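Local coordinates for Uly1 (PDB 7DRQ), which probably cleaves the algal polysaccharide ulvan by beta-elimination, as a calcium-binding lyase of polysaccharide lyase family 24 from a marine bacterium, at residues 126-131 against 146-151; 359-364 against 379-384; 391-396 against 427-432. One frame throughout, in Å; residues are numbered along the deposited sequence.

Following the chain from its N terminus, interaction 1 closes the loop between strands 122-126 and 150-152, within the range assigned to a family of the beta-propeller clan. Interaction 2 comes later and pairs the two arms of the hairpin 359-369 and 372-383. Interaction 3 then spans a longer excursion, joining the end of strand 391-393 to the loop before strand 432-436. The three follow one another in series, with none nested or crossed. Interaction 1 lies across the chain's centre from the others, about 33 Å from interaction 2 between centres. Interactions 2 and 3 touch: strand 391-393 extends the sheet of the hairpin, which segment 427-432 connects to the following sheet.

Interaction 1: residues 126-131 against 146-151; sequences YDMHAY and DYFRYS
Where strands 122-126 and 150-152 pair in a three-stranded antiparallel sheet, consistent with a propeller blade, the connecting loop is gathered round Arg149. Tyr126 N bonds to Arg149 O at 3.2 Å, and that carbonyl also lies over one face of the Tyr126 ring. With CG anti to its carbonyl carbon (chi1 -63°) and the chain extended from there to NE, Arg149 passes Tyr126 O and delivers its guanidinium to Asp127. NH1 donates to Asp127 O at 2.9 Å and makes a salt bridge to Asp127 OD2 at 3.2 Å; NH2 pairs with Asp146 OD2 at 3.1 Å, met from above the carboxylate plane. Asp127 is held further by His93, while Lys185, a calcium-site residue, also pairs with Asp146. Beside this network the selenium of selenomethionine Met128 sits 3.6 Å from Phe148 CD1, an oblique Met-aromatic contact. A leucine in place of Arg149 would probably strip both carboxylates of their shared cation and leave Asp127 O without this donor. One guanidinium thus bonds to a backbone carbonyl and bridges two buried carboxylates, which probably offsets part of their charge, with Lys185 supplying a second cation to Asp146.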
loop_
_atom_site.group_PDB
_atom_site.type_symbol
_atom_site.label_atom_id
_atom_site.label_comp_id
_atom_site.label_asym_id
_atom_site.label_seq_id
_atom_site.Cartn_x
_atom_site.Cartn_y
_atom_site.Cartn_z
ATOM N N TYR A 126 -3.045 -7.743 8.427
ATOM C CA TYR A 126 -4.358 -7.489 7.849
ATOM C C TYR A 126 -5.320 -6.812 8.813
ATOM O O TYR A 126 -5.207 -6.922 10.035
ATOM C CB TYR A 126 -4.988 -8.780 7.338
ATOM C CG TYR A 126 -4.893 -10.006 8.233
ATOM C CD1 TYR A 126 -5.867 -10.269 9.201
ATOM C CD2 TYR A 126 -3.881 -10.950 8.044
ATOM C CE1 TYR A 126 -5.811 -11.427 9.979
ATOM C CE2 TYR A 126 -3.817 -12.112 8.815
ATOM C CZ TYR A 126 -4.781 -12.347 9.780
ATOM O OH TYR A 126 -4.713 -13.504 10.541
ATOM N N ASP A 127 -6.295 -6.128 8.208
ATOM C CA ASP A 127 -7.517 -5.679 8.871
ATOM C C ASP A 127 -7.219 -4.678 9.980
ATOM O O ASP A 127 -7.715 -4.801 11.101
ATOM C CB ASP A 127 -8.335 -6.857 9.402
ATOM C CG ASP A 127 -9.822 -6.545 9.437
ATOM O OD1 ASP A 127 -10.245 -5.593 8.744
ATOM O OD2 ASP A 127 -10.573 -7.243 10.147
HETATM N N MSE A 128 -6.391 -3.687 9.655
HETATM C CA MSE A 128 -5.940 -2.668 10.606
HETATM C C MSE A 128 -6.190 -1.250 10.121
HETATM O O MSE A 128 -5.855 -0.902 8.988
HETATM C CB MSE A 128 -4.449 -2.845 10.870
HETATM C CG MSE A 128 -4.091 -4.169 11.482
HETATM SE SE MSE A 128 -2.249 -4.133 12.017
HETATM C CE MSE A 128 -1.487 -5.113 10.496
ATOM N N HIS A 129 -6.786 -0.423 10.979
ATOM C CA HIS A 129 -6.848 1.014 10.712
ATOM C C HIS A 129 -6.633 1.751 12.037
ATOM O O HIS A 129 -7.575 2.281 12.637
ATOM C CB HIS A 129 -8.160 1.424 10.042
ATOM C CG HIS A 129 -8.168 2.847 9.573
ATOM N ND1 HIS A 129 -9.239 3.408 8.909
ATOM C CD2 HIS A 129 -7.228 3.819 9.659
ATOM C CE1 HIS A 129 -8.966 4.671 8.626
ATOM N NE2 HIS A 129 -7.753 4.945 9.067
ATOM N N ALA A 130 -5.372 1.786 12.475
ATOM C CA ALA A 130 -4.965 2.541 13.663
ATOM C C ALA A 130 -5.726 2.103 14.915
ATOM O O ALA A 130 -6.107 2.926 15.754
ATOM C CB ALA A 130 -5.124 4.044 13.427
ATOM N N TYR A 131 -5.933 0.801 15.067
ATOM C CA TYR A 131 -6.652 0.344 16.246
ATOM C C TYR A 131 -5.715 0.289 17.448
ATOM O O TYR A 131 -4.491 0.237 17.313
ATOM C CB TYR A 131 -7.304 -1.017 15.995
ATOM C CG TYR A 131 -8.248 -0.987 14.809
ATOM C CD1 TYR A 131 -9.101 0.088 14.609
ATOM C CD2 TYR A 131 -8.259 -2.017 13.879
ATOM C CE1 TYR A 131 -9.971 0.133 13.516
ATOM C CE2 TYR A 131 -9.113 -1.981 12.779
ATOM C CZ TYR A 131 -9.959 -0.907 12.602
ATOM O OH TYR A 131 -10.805 -0.871 11.521
ATOM N N ASP A 146 -6.151 -7.645 20.227
ATOM C CA ASP A 146 -6.261 -7.970 18.809
ATOM C C ASP A 146 -6.185 -6.717 17.937
ATOM O O ASP A 146 -6.666 -6.742 16.797
ATOM C CB ASP A 146 -7.568 -8.735 18.553
ATOM C CG ASP A 146 -7.569 -9.465 17.223
ATOM O OD1 ASP A 146 -6.520 -10.039 16.846
ATOM O OD2 ASP A 146 -8.627 -9.471 16.548
ATOM N N TYR A 147 -5.601 -5.625 18.444
ATOM C CA TYR A 147 -5.562 -4.355 17.720
ATOM C C TYR A 147 -4.486 -4.332 16.645
ATOM O O TYR A 147 -4.523 -3.461 15.764
ATOM C CB TYR A 147 -5.317 -3.192 18.690
ATOM C CG TYR A 147 -4.110 -3.430 19.563
ATOM C CD1 TYR A 147 -2.833 -3.103 19.123
ATOM C CD2 TYR A 147 -4.245 -4.006 20.821
ATOM C CE1 TYR A 147 -1.725 -3.328 19.919
ATOM C CE2 TYR A 147 -3.148 -4.239 21.618
ATOM C CZ TYR A 147 -1.893 -3.901 21.160
ATOM O OH TYR A 147 -0.792 -4.125 21.945
ATOM N N PHE A 148 -3.535 -5.266 16.710
ATOM C CA PHE A 148 -2.488 -5.451 15.717
ATOM C C PHE A 148 -2.566 -6.910 15.288
ATOM O O PHE A 148 -2.670 -7.797 16.141
ATOM C CB PHE A 148 -1.093 -5.118 16.297
ATOM C CG PHE A 148 0.031 -5.288 15.315
ATOM C CD1 PHE A 148 0.368 -4.259 14.449
ATOM C CD2 PHE A 148 0.736 -6.482 15.243
ATOM C CE1 PHE A 148 1.378 -4.417 13.520
ATOM C CE2 PHE A 148 1.762 -6.651 14.320
ATOM C CZ PHE A 148 2.090 -5.611 13.457
ATOM N N ARG A 149 -2.553 -7.161 13.977
ATOM C CA ARG A 149 -2.973 -8.461 13.446
ATOM C C ARG A 149 -1.930 -9.004 12.471
ATOM O O ARG A 149 -1.888 -8.605 11.303
ATOM C CB ARG A 149 -4.353 -8.346 12.790
ATOM C CG ARG A 149 -5.438 -7.949 13.793
ATOM C CD ARG A 149 -6.757 -7.517 13.151
ATOM N NE ARG A 149 -7.795 -7.493 14.181
ATOM C CZ ARG A 149 -8.982 -6.908 14.070
ATOM N NH1 ARG A 149 -9.315 -6.261 12.960
ATOM N NH2 ARG A 149 -9.840 -6.983 15.083
ATOM N N TYR A 150 -1.112 -9.941 12.948
ATOM C CA TYR A 150 0.012 -10.484 12.195
ATOM C C TYR A 150 -0.089 -12.001 12.158
ATOM O O TYR A 150 -0.289 -12.640 13.199
ATOM C CB TYR A 150 1.332 -10.040 12.850
ATOM C CG TYR A 150 2.594 -10.673 12.313
ATOM C CD1 TYR A 150 2.846 -10.740 10.946
ATOM C CD2 TYR A 150 3.558 -11.168 13.187
ATOM C CE1 TYR A 150 4.021 -11.322 10.456
ATOM C CE2 TYR A 150 4.740 -11.735 12.716
ATOM C CZ TYR A 150 4.964 -11.814 11.352
ATOM O OH TYR A 150 6.134 -12.374 10.892
ATOM N N SER A 151 0.069 -12.579 10.971
ATOM C CA SER A 151 0.122 -14.027 10.818
ATOM C C SER A 151 1.395 -14.389 10.067
ATOM O O SER A 151 1.854 -13.641 9.197
ATOM C CB SER A 151 -1.120 -14.558 10.070
ATOM O OG SER A 151 -2.277 -14.486 10.889
HETATM O O HOH W 1 -4.628 -1.321 13.627
#

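Interaction 2: residues 359-364 against 379-384; sequences LHLIGQ and SHTYQK
Residues 359-364 and 379-383 run antiparallel, their axes 4.6 Å apart at closest, with paired backbone bonds at Leu359-Gln383, Leu361-Thr381 and Gly363-Ser379. This is the beta hairpin of strands 359-369 and 372-383, and its two faces carry different chemistry. One bears an aromatic cluster of His360, His380 and Tyr382. The imidazoles meet rim to rim with their planes 32° apart, and His360 ND1 and His380 NE2 share a nearly straight hydrogen bond of 2.8 Å. His380 can reach across because its CG stands anti to the backbone N (chi1 -178°), which sends the ring toward the partner strand. Tyr382 takes the other course: its CG stands between the backbone N and the carbonyl carbon (chi1 59°), and CD1 settles 3.7 Å above the plane of the His380 ring, over its centre. Tyr382 CB also packs on His360 ND1 at 3.3 Å. The far nitrogens of both histidines are engaged as well, His360 NE2 by Gly427 N and His380 ND1 by Asn429 OD1, so each ring is pinned at two points and its rotation should be fixed. Ile362 CG2 lies obliquely beside the His380 ring.

On the face bearing Leu361, Ser379 and Thr381, the leucine CD1 approaches Thr381 CG2 at 4.1 Å and its side chain packs on Met293 and Tyr295 of strand 290-298. Thr381 OG1 is bonded to Thr392 on the next strand. A water bridges the two strands on this side, donating to Leu361 O at 3.1 Å and bonded to Ser379 OG at 2.8 Å and Thr381 OG1 at 2.9 Å.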
loop_
_atom_site.group_PDB
_atom_site.type_symbol
_atom_site.label_atom_id
_atom_site.label_comp_id
_atom_site.label_asym_id
_atom_site.label_seq_id
_atom_site.Cartn_x
_atom_site.Cartn_y
_atom_site.Cartn_z
ATOM N N LEU A 359 15.349 10.038 -10.768
ATOM C CA LEU A 359 14.352 10.259 -9.730
ATOM C C LEU A 359 13.093 10.838 -10.362
ATOM O O LEU A 359 13.172 11.810 -11.115
ATOM C CB LEU A 359 14.892 11.209 -8.663
ATOM C CG LEU A 359 13.867 11.826 -7.712
ATOM C CD1 LEU A 359 13.294 10.754 -6.819
ATOM C CD2 LEU A 359 14.497 12.957 -6.889
ATOM N N HIS A 360 11.938 10.260 -10.030
ATOM C CA HIS A 360 10.656 10.651 -10.604
ATOM C C HIS A 360 9.607 10.716 -9.507
ATOM O O HIS A 360 9.493 9.779 -8.712
ATOM C CB HIS A 360 10.209 9.651 -11.679
ATOM C CG HIS A 360 11.081 9.652 -12.889
ATOM N ND1 HIS A 360 10.822 10.442 -13.987
ATOM C CD2 HIS A 360 12.224 8.985 -13.166
ATOM C CE1 HIS A 360 11.772 10.269 -14.886
ATOM N NE2 HIS A 360 12.627 9.377 -14.419
ATOM N N LEU A 361 8.835 11.807 -9.472
ATOM C CA LEU A 361 7.707 11.956 -8.556
ATOM C C LEU A 361 6.524 12.571 -9.285
ATOM O O LEU A 361 6.690 13.490 -10.092
ATOM C CB LEU A 361 8.037 12.848 -7.351
ATOM C CG LEU A 361 9.361 12.549 -6.640
ATOM C CD1 LEU A 361 10.485 13.470 -7.130
ATOM C CD2 LEU A 361 9.177 12.672 -5.138
ATOM N N ILE A 362 5.323 12.092 -8.965
ATOM C CA ILE A 362 4.107 12.601 -9.582
ATOM C C ILE A 362 3.124 13.001 -8.487
ATOM O O ILE A 362 3.185 12.518 -7.354
ATOM C CB ILE A 362 3.462 11.578 -10.538
ATOM C CG1 ILE A 362 3.059 10.312 -9.789
ATOM C CG2 ILE A 362 4.419 11.252 -11.682
ATOM C CD1 ILE A 362 2.192 9.379 -10.623
ATOM N N GLY A 363 2.214 13.902 -8.849
ATOM C CA GLY A 363 1.216 14.385 -7.914
ATOM C C GLY A 363 -0.019 14.863 -8.647
ATOM O O GLY A 363 0.016 15.156 -9.847
ATOM N N GLN A 364 -1.118 14.935 -7.903
ATOM C CA GLN A 364 -2.346 15.565 -8.370
ATOM C C GLN A 364 -2.681 16.702 -7.417
ATOM O O GLN A 364 -2.850 16.483 -6.213
ATOM C CB GLN A 364 -3.512 14.585 -8.448
ATOM C CG GLN A 364 -4.745 15.241 -9.065
ATOM C CD GLN A 364 -5.960 14.343 -9.090
ATOM O OE1 GLN A 364 -5.849 13.117 -8.990
ATOM N NE2 GLN A 364 -7.136 14.950 -9.245
ATOM N N SER A 379 1.292 16.694 -11.957
ATOM C CA SER A 379 2.683 17.116 -12.075
ATOM C C SER A 379 3.606 15.910 -12.161
ATOM O O SER A 379 3.330 14.844 -11.609
ATOM C CB SER A 379 3.142 18.010 -10.897
ATOM O OG SER A 379 2.892 17.394 -9.641
ATOM N N HIS A 380 4.705 16.108 -12.881
ATOM C CA HIS A 380 5.784 15.142 -12.990
ATOM C C HIS A 380 7.072 15.878 -12.669
ATOM O O HIS A 380 7.436 16.827 -13.369
ATOM C CB HIS A 380 5.832 14.538 -14.392
ATOM C CG HIS A 380 6.889 13.498 -14.581
ATOM N ND1 HIS A 380 7.205 12.993 -15.825
ATOM C CD2 HIS A 380 7.700 12.864 -13.696
ATOM C CE1 HIS A 380 8.163 12.089 -15.700
ATOM N NE2 HIS A 380 8.479 11.989 -14.419
ATOM N N THR A 381 7.747 15.454 -11.610
ATOM C CA THR A 381 9.009 16.048 -11.189
ATOM C C THR A 381 10.105 15.013 -11.391
ATOM O O THR A 381 9.955 13.868 -10.960
ATOM C CB THR A 381 8.945 16.473 -9.723
ATOM O OG1 THR A 381 7.969 17.508 -9.574
ATOM C CG2 THR A 381 10.302 16.985 -9.248
ATOM N N TYR A 382 11.188 15.385 -12.071
ATOM C CA TYR A 382 12.156 14.345 -12.380
ATOM C C TYR A 382 13.562 14.912 -12.477
ATOM O O TYR A 382 13.769 16.091 -12.787
ATOM C CB TYR A 382 11.793 13.579 -13.659
ATOM C CG TYR A 382 11.680 14.423 -14.903
ATOM C CD1 TYR A 382 10.503 15.111 -15.195
ATOM C CD2 TYR A 382 12.750 14.531 -15.794
ATOM C CE1 TYR A 382 10.388 15.891 -16.342
ATOM C CE2 TYR A 382 12.649 15.304 -16.945
ATOM C CZ TYR A 382 11.462 15.979 -17.213
ATOM O OH TYR A 382 11.350 16.748 -18.350
ATOM N N GLN A 383 14.524 14.049 -12.173
ATOM C CA GLN A 383 15.937 14.410 -12.165
ATOM C C GLN A 383 16.682 13.275 -12.855
ATOM O O GLN A 383 16.705 12.147 -12.351
ATOM C CB GLN A 383 16.442 14.628 -10.743
ATOM C CG GLN A 383 17.869 15.163 -10.687
ATOM C CD GLN A 383 18.470 15.127 -9.290
ATOM O OE1 GLN A 383 18.281 14.170 -8.546
ATOM N NE2 GLN A 383 19.218 16.172 -8.940
ATOM N N LYS A 384 17.275 13.564 -14.005
ATOM C CA LYS A 384 17.969 12.524 -14.751
ATOM C C LYS A 384 19.265 12.132 -14.038
ATOM O O LYS A 384 20.055 12.999 -13.646
ATOM C CB LYS A 384 18.269 13.006 -16.169
ATOM C CG LYS A 384 18.998 11.962 -17.026
ATOM C CD LYS A 384 19.028 12.371 -18.488
ATOM C CE LYS A 384 19.905 11.431 -19.291
ATOM N NZ LYS A 384 19.887 11.755 -20.747
HETATM O O HOH W 2 5.408 16.229 -9.417
#

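Interaction 3: residues 391-396 against 427-432; sequences ITTTDF and GTNDFT
The ring edge of Phe396 is turned toward the face of Phe431 in an offset edge-to-face pair, the planes at 69° and Phe396 CE1 3.9 Å from Phe431 CE1. The same edge of Phe396 carries a second neighbour near its plane, Asn429 OD1, which comes within 3.7 Å of CD1. That oxygen also lies in the plane of the Phe431 ring at its edge, so the amide is wedged beside both phenyl groups, tilted 31° from the Phe396 ring.

Asn429 is the polar centre of the contact. Its CG is anti to the backbone N (chi1 -172°), which carries the amide across to segment 391-396. There ND2 donates to Asp395 O at 2.9 Å, nearly straight and with the acceptor lying in the amide plane. Thr393 CG2 comes from the opposite direction and touches ND2 at 3.5 Å. Water 3 lies within bonding range of both Asp395 O, at 3.2 Å, and Asn429 OD1, at 3.0 Å. The carbonyl of Asp395 is presented by a tight bend: Thr393 OG1 accepts from Asp395 N at 3.0 Å in an ST turn, and Asp395 is the centre of an inverse gamma turn.

Asn429 OD1 also takes a hydrogen bond from His380, whose ring meets that of Phe396, so one amide engages both the bend and strand 372-383. The contact sits near the surface, away from the calcium sites: Phe396 and Phe431 both lean on Ile411 of strand 408-415, joining the end of strand 391-393 to the loop between strands 418-425 and 432-436.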
loop_
_atom_site.group_PDB
_atom_site.type_symbol
_atom_site.label_atom_id
_atom_site.label_comp_id
_atom_site.label_asym_id
_atom_site.label_seq_id
_atom_site.Cartn_x
_atom_site.Cartn_y
_atom_site.Cartn_z
ATOM N N ILE A 391 13.398 18.993 -12.648
ATOM C CA ILE A 391 12.412 19.517 -13.588
ATOM C C ILE A 391 11.025 19.133 -13.098
ATOM O O ILE A 391 10.777 17.960 -12.802
ATOM C CB ILE A 391 12.649 18.964 -15.003
ATOM C CG1 ILE A 391 14.021 19.389 -15.534
ATOM C CG2 ILE A 391 11.528 19.417 -15.947
ATOM C CD1 ILE A 391 14.318 18.827 -16.920
ATOM N N THR A 392 10.119 20.110 -13.012
ATOM C CA THR A 392 8.707 19.853 -12.758
ATOM C C THR A 392 7.917 20.350 -13.958
ATOM O O THR A 392 8.083 21.502 -14.374
ATOM C CB THR A 392 8.209 20.551 -11.492
ATOM O OG1 THR A 392 8.926 20.064 -10.351
ATOM C CG2 THR A 392 6.730 20.291 -11.292
ATOM N N THR A 393 7.052 19.493 -14.497
ATOM C CA THR A 393 6.150 19.874 -15.576
ATOM C C THR A 393 4.734 19.459 -15.206
ATOM O O THR A 393 4.531 18.464 -14.504
ATOM C CB THR A 393 6.567 19.227 -16.921
ATOM O OG1 THR A 393 5.719 19.704 -17.983
ATOM C CG2 THR A 393 6.469 17.706 -16.849
ATOM N N THR A 394 3.752 20.248 -15.646
ATOM C CA THR A 394 2.353 19.841 -15.555
ATOM C C THR A 394 1.865 19.224 -16.851
ATOM O O THR A 394 0.671 18.930 -16.985
ATOM C CB THR A 394 1.458 21.021 -15.164
ATOM O OG1 THR A 394 1.525 22.027 -16.180
ATOM C CG2 THR A 394 1.927 21.613 -13.845
ATOM N N ASP A 395 2.767 19.015 -17.810
ATOM C CA ASP A 395 2.440 18.318 -19.053
ATOM C C ASP A 395 2.562 16.813 -18.807
ATOM O O ASP A 395 3.482 16.132 -19.268
ATOM C CB ASP A 395 3.346 18.807 -20.177
ATOM C CG ASP A 395 2.988 18.206 -21.524
ATOM O OD1 ASP A 395 1.930 17.556 -21.636
ATOM O OD2 ASP A 395 3.771 18.395 -22.477
ATOM N N PHE A 396 1.587 16.290 -18.055
ATOM C CA PHE A 396 1.576 14.914 -17.576
ATOM C C PHE A 396 0.138 14.415 -17.529
ATOM O O PHE A 396 -0.754 15.167 -17.111
ATOM C CB PHE A 396 2.221 14.818 -16.185
ATOM C CG PHE A 396 2.411 13.415 -15.700
ATOM C CD1 PHE A 396 3.397 12.608 -16.251
ATOM C CD2 PHE A 396 1.605 12.898 -14.702
ATOM C CE1 PHE A 396 3.575 11.299 -15.813
ATOM C CE2 PHE A 396 1.776 11.589 -14.257
ATOM C CZ PHE A 396 2.762 10.787 -14.819
ATOM N N GLY A 427 14.504 9.606 -16.483
ATOM C CA GLY A 427 15.094 10.915 -16.640
ATOM C C GLY A 427 14.413 11.789 -17.666
ATOM O O GLY A 427 14.901 12.894 -17.932
ATOM N N THR A 428 13.298 11.333 -18.242
ATOM C CA THR A 428 12.571 12.074 -19.263
ATOM C C THR A 428 11.085 12.095 -18.933
ATOM O O THR A 428 10.610 11.403 -18.030
ATOM C CB THR A 428 12.758 11.472 -20.667
ATOM O OG1 THR A 428 11.902 10.324 -20.820
ATOM C CG2 THR A 428 14.223 11.074 -20.911
ATOM N N ASN A 429 10.349 12.895 -19.705
ATOM C CA ASN A 429 8.892 12.946 -19.648
ATOM C C ASN A 429 8.273 12.513 -20.980
ATOM O O ASN A 429 7.174 12.950 -21.336
ATOM C CB ASN A 429 8.431 14.355 -19.265
ATOM C CG ASN A 429 6.932 14.447 -19.004
ATOM O OD1 ASN A 429 6.324 13.571 -18.370
ATOM N ND2 ASN A 429 6.325 15.512 -19.513
ATOM N N ASP A 430 8.946 11.631 -21.716
ATOM C CA ASP A 430 8.535 11.313 -23.092
ATOM C C ASP A 430 7.912 9.917 -23.122
ATOM O O ASP A 430 8.581 8.919 -23.407
ATOM C CB ASP A 430 9.714 11.420 -24.036
ATOM C CG ASP A 430 10.227 12.843 -24.159
ATOM O OD1 ASP A 430 9.395 13.778 -24.236
ATOM O OD2 ASP A 430 11.464 13.021 -24.176
ATOM N N PHE A 431 6.618 9.861 -22.848
ATOM C CA PHE A 431 5.901 8.600 -22.809
ATOM C C PHE A 431 5.341 8.248 -24.176
ATOM O O PHE A 431 4.950 9.121 -24.956
ATOM C CB PHE A 431 4.760 8.659 -21.791
ATOM C CG PHE A 431 5.233 8.668 -20.370
ATOM C CD1 PHE A 431 5.587 9.861 -19.759
ATOM C CD2 PHE A 431 5.349 7.482 -19.658
ATOM C CE1 PHE A 431 6.047 9.876 -18.433
ATOM C CE2 PHE A 431 5.799 7.483 -18.334
ATOM C CZ PHE A 431 6.145 8.685 -17.728
ATOM N N THR A 432 5.308 6.949 -24.454
ATOM C CA THR A 432 4.597 6.406 -25.601
ATOM C C THR A 432 3.827 5.174 -25.153
ATOM O O THR A 432 4.281 4.426 -24.279
ATOM C CB THR A 432 5.544 6.031 -26.747
ATOM O OG1 THR A 432 6.451 5.021 -26.302
ATOM C CG2 THR A 432 6.339 7.227 -27.222
HETATM O O HOH W 3 3.863 13.044 -19.920
#